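Local coordinates for protein uroporphyrin-III C-methyltransferase (Thermus thermophilus, PDB 1VE2) that probably transfers methyl groups from S-adenosyl-L-methionine to uroporphyrinogen III, an early step of the branch of tetrapyrrole biosynthesis that makes sirohaem and cobalamin, at residues 23-36 and 41-53. Sequence-based numbering, arbitrary orientation.
Sequences LRVLEVAEVVLHDR and GVLALAKGELVPV
The imidazole of His34 is clamped between Leu43 and Pro52 in the tightly packed part of the contact. Leu43 CD2 sits over one face, 3.5 Å from the ring centroid, while Pro52 CA covers the opposite face in a second CH-pi contact; Leu50 CD2 approaches obliquely. A chi1 of 70° places the ring between its own backbone N and carbonyl carbon, and a nearly straight bond from His34 ND1 to Asp35 O, lying close to the ring plane, fixes its rotation. On the same face of the sheet Val32 CB meets Leu50 CD2 at 4.1 Å, and further along Leu26 CD1, on helix 20-28, touches Val42 CG1 of helix 40-43, the two side chains crossing at an angle. On the other face Leu33 CD2 rests against Val51 CB at 3.7 Å, the two side chains lying side by side, and helix 64-76 covers Leu33 beyond them.

The arrangement exemplifies a beta-alpha-beta crossover: strand 31-34, the short helix 40-43 and strand 49-52, which forms one edge of the parallel five-stranded sheet within this chain. Five backbone hydrogen bonds zip the strands together from Glu49 N to Glu30 O through to Val53 N to His34 O.

Between helix 20-28 and strand 31-34 the fit is close and water-bridged. Gly48 CA lies 3.4 Å from Ala29 O; Leu26 O accepts from Lys47 N at 3.0 Å, and also from a water that donates to Ala29 O and receives a weak bond from Gly48 N. The loose, solvent side begins with Glu27 OE2 and Lys47 NZ, which, on exposed side chains, remain 4.7 Å apart, too far for a salt bridge though probably still weakly attracted. Solvent also borders the far end, where the bent side chain of Arg36 lays its guanidinium over Pro52, with NH1 3.7 Å from Pro52 CB.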
loop_
_atom_site.group_PDB
_atom_site.type_symbol
_atom_site.label_atom_id
_atom_site.label_comp_id
_atom_site.label_asym_id
_atom_site.label_seq_id
_atom_site.Cartn_x
_atom_site.Cartn_y
_atom_site.Cartn_z
ATOM N N LEU A 23 -8.143 8.533 12.010
ATOM C CA LEU A 23 -9.294 8.673 12.898
ATOM C C LEU A 23 -9.211 9.983 13.672
ATOM O O LEU A 23 -10.183 10.724 13.752
ATOM C CB LEU A 23 -9.347 7.511 13.895
ATOM C CG LEU A 23 -9.650 6.113 13.365
ATOM C CD1 LEU A 23 -9.463 5.096 14.488
ATOM C CD2 LEU A 23 -11.077 6.069 12.841
ATOM N N ARG A 24 -8.046 10.270 14.244
ATOM C CA ARG A 24 -7.898 11.497 15.014
ATOM C C ARG A 24 -8.154 12.717 14.153
ATOM O O ARG A 24 -8.874 13.628 14.561
ATOM C CB ARG A 24 -6.500 11.607 15.636
ATOM C CG ARG A 24 -6.306 12.915 16.419
ATOM C CD ARG A 24 -4.921 13.028 17.058
ATOM N NE ARG A 24 -3.847 13.199 16.077
ATOM C CZ ARG A 24 -3.662 14.298 15.345
ATOM N NH1 ARG A 24 -4.480 15.335 15.474
ATOM N NH2 ARG A 24 -2.652 14.364 14.488
ATOM N N VAL A 25 -7.564 12.742 12.961
ATOM C CA VAL A 25 -7.746 13.869 12.063
ATOM C C VAL A 25 -9.213 14.096 11.716
ATOM O O VAL A 25 -9.666 15.235 11.693
ATOM C CB VAL A 25 -6.945 13.690 10.753
ATOM C CG1 VAL A 25 -7.319 14.795 9.753
ATOM C CG2 VAL A 25 -5.456 13.723 11.061
ATOM N N LEU A 26 -9.953 13.022 11.446
ATOM C CA LEU A 26 -11.366 13.157 11.099
ATOM C C LEU A 26 -12.202 13.668 12.267
ATOM O O LEU A 26 -13.321 14.144 12.076
ATOM C CB LEU A 26 -11.932 11.827 10.597
ATOM C CG LEU A 26 -11.350 11.364 9.255
ATOM C CD1 LEU A 26 -12.033 10.083 8.794
ATOM C CD2 LEU A 26 -11.540 12.470 8.225
ATOM N N GLU A 27 -11.658 13.576 13.473
ATOM C CA GLU A 27 -12.372 14.055 14.650
ATOM C C GLU A 27 -12.143 15.547 14.855
ATOM O O GLU A 27 -13.071 16.286 15.185
ATOM C CB GLU A 27 -11.904 13.315 15.901
ATOM C CG GLU A 27 -12.012 11.819 15.801
ATOM C CD GLU A 27 -11.648 11.131 17.092
ATOM O OE1 GLU A 27 -10.544 11.381 17.622
ATOM O OE2 GLU A 27 -12.475 10.338 17.582
ATOM N N VAL A 28 -10.905 15.983 14.652
ATOM C CA VAL A 28 -10.545 17.380 14.850
ATOM C C VAL A 28 -10.753 18.303 13.647
ATOM O O VAL A 28 -11.050 19.479 13.823
ATOM C CB VAL A 28 -9.078 17.504 15.329
ATOM C CG1 VAL A 28 -8.868 16.661 16.580
ATOM C CG2 VAL A 28 -8.123 17.059 14.234
ATOM N N ALA A 29 -10.608 17.784 12.429
ATOM C CA ALA A 29 -10.784 18.613 11.234
ATOM C C ALA A 29 -12.116 19.369 11.242
ATOM O O ALA A 29 -13.179 18.774 11.426
ATOM C CB ALA A 29 -10.680 17.755 9.982
ATOM N N GLU A 30 -12.048 20.681 11.030
ATOM C CA GLU A 30 -13.235 21.540 11.018
ATOM C C GLU A 30 -14.030 21.404 9.736
ATOM O O GLU A 30 -15.249 21.552 9.730
ATOM C CB GLU A 30 -12.824 23.001 11.187
ATOM C CG GLU A 30 -12.088 23.289 12.476
ATOM C CD GLU A 30 -11.468 24.671 12.481
ATOM O OE1 GLU A 30 -12.208 25.651 12.249
ATOM O OE2 GLU A 30 -10.245 24.780 12.714
ATOM N N VAL A 31 -13.325 21.140 8.640
ATOM C CA VAL A 31 -13.947 20.977 7.336
ATOM C C VAL A 31 -13.235 19.829 6.628
ATOM O O VAL A 31 -12.014 19.703 6.718
ATOM C CB VAL A 31 -13.814 22.268 6.487
ATOM C CG1 VAL A 31 -14.463 22.068 5.123
ATOM C CG2 VAL A 31 -14.463 23.443 7.213
ATOM N N VAL A 32 -14.001 18.997 5.934
ATOM C CA VAL A 32 -13.437 17.851 5.229
ATOM C C VAL A 32 -13.933 17.784 3.791
ATOM O O VAL A 32 -15.128 17.583 3.552
ATOM C CB VAL A 32 -13.818 16.531 5.935
ATOM C CG1 VAL A 32 -13.158 15.343 5.238
ATOM C CG2 VAL A 32 -13.412 16.588 7.397
ATOM N N LEU A 33 -13.020 17.972 2.837
ATOM C CA LEU A 33 -13.369 17.896 1.421
ATOM C C LEU A 33 -13.123 16.440 1.042
ATOM O O LEU A 33 -11.980 16.023 0.842
ATOM C CB LEU A 33 -12.471 18.814 0.580
ATOM C CG LEU A 33 -12.261 20.284 0.967
ATOM C CD1 LEU A 33 -12.049 21.086 -0.318
ATOM C CD2 LEU A 33 -13.443 20.844 1.723
ATOM N N HIS A 34 -14.199 15.673 0.930
ATOM C CA HIS A 34 -14.097 14.246 0.652
ATOM C C HIS A 34 -14.602 13.779 -0.705
ATOM O O HIS A 34 -15.580 14.307 -1.234
ATOM C CB HIS A 34 -14.853 13.476 1.738
ATOM C CG HIS A 34 -16.342 13.633 1.664
ATOM N ND1 HIS A 34 -17.122 12.911 0.787
ATOM C CD2 HIS A 34 -17.192 14.446 2.338
ATOM C CE1 HIS A 34 -18.386 13.271 0.922
ATOM N NE2 HIS A 34 -18.457 14.201 1.856
ATOM N N ASP A 35 -13.930 12.766 -1.250
ATOM C CA ASP A 35 -14.324 12.176 -2.524
ATOM C C ASP A 35 -15.748 11.650 -2.380
ATOM O O ASP A 35 -16.134 11.176 -1.311
ATOM C CB ASP A 35 -13.406 11.006 -2.876
ATOM C CG ASP A 35 -12.054 11.450 -3.372
ATOM O OD1 ASP A 35 -11.168 10.580 -3.494
ATOM O OD2 ASP A 35 -11.877 12.650 -3.650
ATOM N N ARG A 36 -16.520 11.728 -3.460
ATOM C CA ARG A 36 -17.905 11.260 -3.463
ATOM C C ARG A 36 -18.027 9.785 -3.076
ATOM O O ARG A 36 -18.942 9.400 -2.353
ATOM C CB ARG A 36 -18.525 11.430 -4.857
ATOM C CG ARG A 36 -18.494 12.838 -5.433
ATOM C CD ARG A 36 -19.636 13.697 -4.915
ATOM N NE ARG A 36 -19.711 14.971 -5.630
ATOM C CZ ARG A 36 -20.652 15.890 -5.434
ATOM N NH1 ARG A 36 -21.613 15.686 -4.539
ATOM N NH2 ARG A 36 -20.636 17.016 -6.136
ATOM N N GLY A 41 -19.314 4.663 6.337
ATOM C CA GLY A 41 -18.816 4.459 7.687
ATOM C C GLY A 41 -17.645 5.359 8.023
ATOM O O GLY A 41 -17.447 5.734 9.181
ATOM N N VAL A 42 -16.845 5.691 7.013
ATOM C CA VAL A 42 -15.712 6.577 7.225
ATOM C C VAL A 42 -16.214 8.010 7.370
ATOM O O VAL A 42 -15.812 8.727 8.287
ATOM C CB VAL A 42 -14.692 6.495 6.056
ATOM C CG1 VAL A 42 -13.577 7.497 6.265
ATOM C CG2 VAL A 42 -14.115 5.082 5.965
ATOM N N LEU A 43 -17.100 8.436 6.473
ATOM C CA LEU A 43 -17.623 9.799 6.555
ATOM C C LEU A 43 -18.304 10.035 7.912
ATOM O O LEU A 43 -18.159 11.093 8.516
ATOM C CB LEU A 43 -18.626 10.067 5.417
ATOM C CG LEU A 43 -18.062 10.031 3.989
ATOM C CD1 LEU A 43 -19.188 10.259 2.979
ATOM C CD2 LEU A 43 -16.980 11.104 3.833
ATOM N N ALA A 44 -19.033 9.034 8.389
ATOM C CA ALA A 44 -19.743 9.136 9.663
ATOM C C ALA A 44 -18.825 9.481 10.839
ATOM O O ALA A 44 -19.274 10.044 11.836
ATOM C CB ALA A 44 -20.482 7.843 9.941
ATOM N N LEU A 45 -17.543 9.152 10.725
ATOM C CA LEU A 45 -16.593 9.446 11.796
ATOM C C LEU A 45 -16.060 10.881 11.770
ATOM O O LEU A 45 -15.406 11.329 12.715
ATOM C CB LEU A 45 -15.433 8.456 11.745
ATOM C CG LEU A 45 -15.809 7.075 12.286
ATOM C CD1 LEU A 45 -14.807 6.019 11.821
ATOM C CD2 LEU A 45 -15.859 7.151 13.815
ATOM N N ALA A 46 -16.336 11.606 10.692
ATOM C CA ALA A 46 -15.889 12.988 10.596
ATOM C C ALA A 46 -16.828 13.860 11.430
ATOM O O ALA A 46 -18.045 13.818 11.252
ATOM C CB ALA A 46 -15.899 13.442 9.145
ATOM N N LYS A 47 -16.272 14.638 12.350
ATOM C CA LYS A 47 -17.104 15.494 13.189
ATOM C C LYS A 47 -17.136 16.947 12.740
ATOM O O LYS A 47 -17.678 17.811 13.430
ATOM C CB LYS A 47 -16.657 15.381 14.646
ATOM C CG LYS A 47 -17.053 14.039 15.243
ATOM C CD LYS A 47 -16.650 13.880 16.687
ATOM C CE LYS A 47 -17.190 12.561 17.227
ATOM N NZ LYS A 47 -16.659 12.254 18.582
ATOM N N GLY A 48 -16.549 17.209 11.577
ATOM C CA GLY A 48 -16.543 18.555 11.039
ATOM C C GLY A 48 -17.533 18.636 9.895
ATOM O O GLY A 48 -18.326 17.717 9.685
ATOM N N GLU A 49 -17.483 19.729 9.143
ATOM C CA GLU A 49 -18.387 19.917 8.016
ATOM C C GLU A 49 -17.941 19.092 6.809
ATOM O O GLU A 49 -16.820 19.251 6.318
ATOM C CB GLU A 49 -18.427 21.398 7.634
ATOM C CG GLU A 49 -19.451 21.749 6.565
ATOM C CD GLU A 49 -19.147 23.079 5.897
ATOM O OE1 GLU A 49 -18.716 24.020 6.600
ATOM O OE2 GLU A 49 -19.344 23.183 4.667
ATOM N N LEU A 50 -18.817 18.211 6.331
ATOM C CA LEU A 50 -18.495 17.382 5.172
ATOM C C LEU A 50 -18.799 18.099 3.861
ATOM O O LEU A 50 -19.918 18.564 3.641
ATOM C CB LEU A 50 -19.281 16.068 5.201
ATOM C CG LEU A 50 -18.888 15.003 6.227
ATOM C CD1 LEU A 50 -19.784 13.775 6.059
ATOM C CD2 LEU A 50 -17.427 14.621 6.030
ATOM N N VAL A 51 -17.797 18.173 2.992
ATOM C CA VAL A 51 -17.949 18.810 1.689
ATOM C C VAL A 51 -17.548 17.823 0.603
ATOM O O VAL A 51 -16.363 17.569 0.393
ATOM C CB VAL A 51 -17.054 20.062 1.566
ATOM C CG1 VAL A 51 -17.120 20.616 0.154
ATOM C CG2 VAL A 51 -17.496 21.114 2.565
ATOM N N PRO A 52 -18.531 17.240 -0.095
ATOM C CA PRO A 52 -18.236 16.280 -1.161
ATOM C C PRO A 52 -17.634 16.978 -2.374
ATOM O O PRO A 52 -18.051 18.078 -2.723
ATOM C CB PRO A 52 -19.603 15.669 -1.463
ATOM C CG PRO A 52 -20.541 16.806 -1.181
ATOM C CD PRO A 52 -19.986 17.373 0.108
ATOM N N VAL A 53 -16.652 16.343 -3.008
ATOM C CA VAL A 53 -16.013 16.925 -4.184
ATOM C C VAL A 53 -15.964 15.937 -5.343
ATOM O O VAL A 53 -16.247 14.751 -5.170
ATOM C CB VAL A 53 -14.572 17.394 -3.869
ATOM C CG1 VAL A 53 -14.605 18.483 -2.807
ATOM C CG2 VAL A 53 -13.726 16.217 -3.403
HETATM O O HOH W 1 -14.042 16.392 10.724
#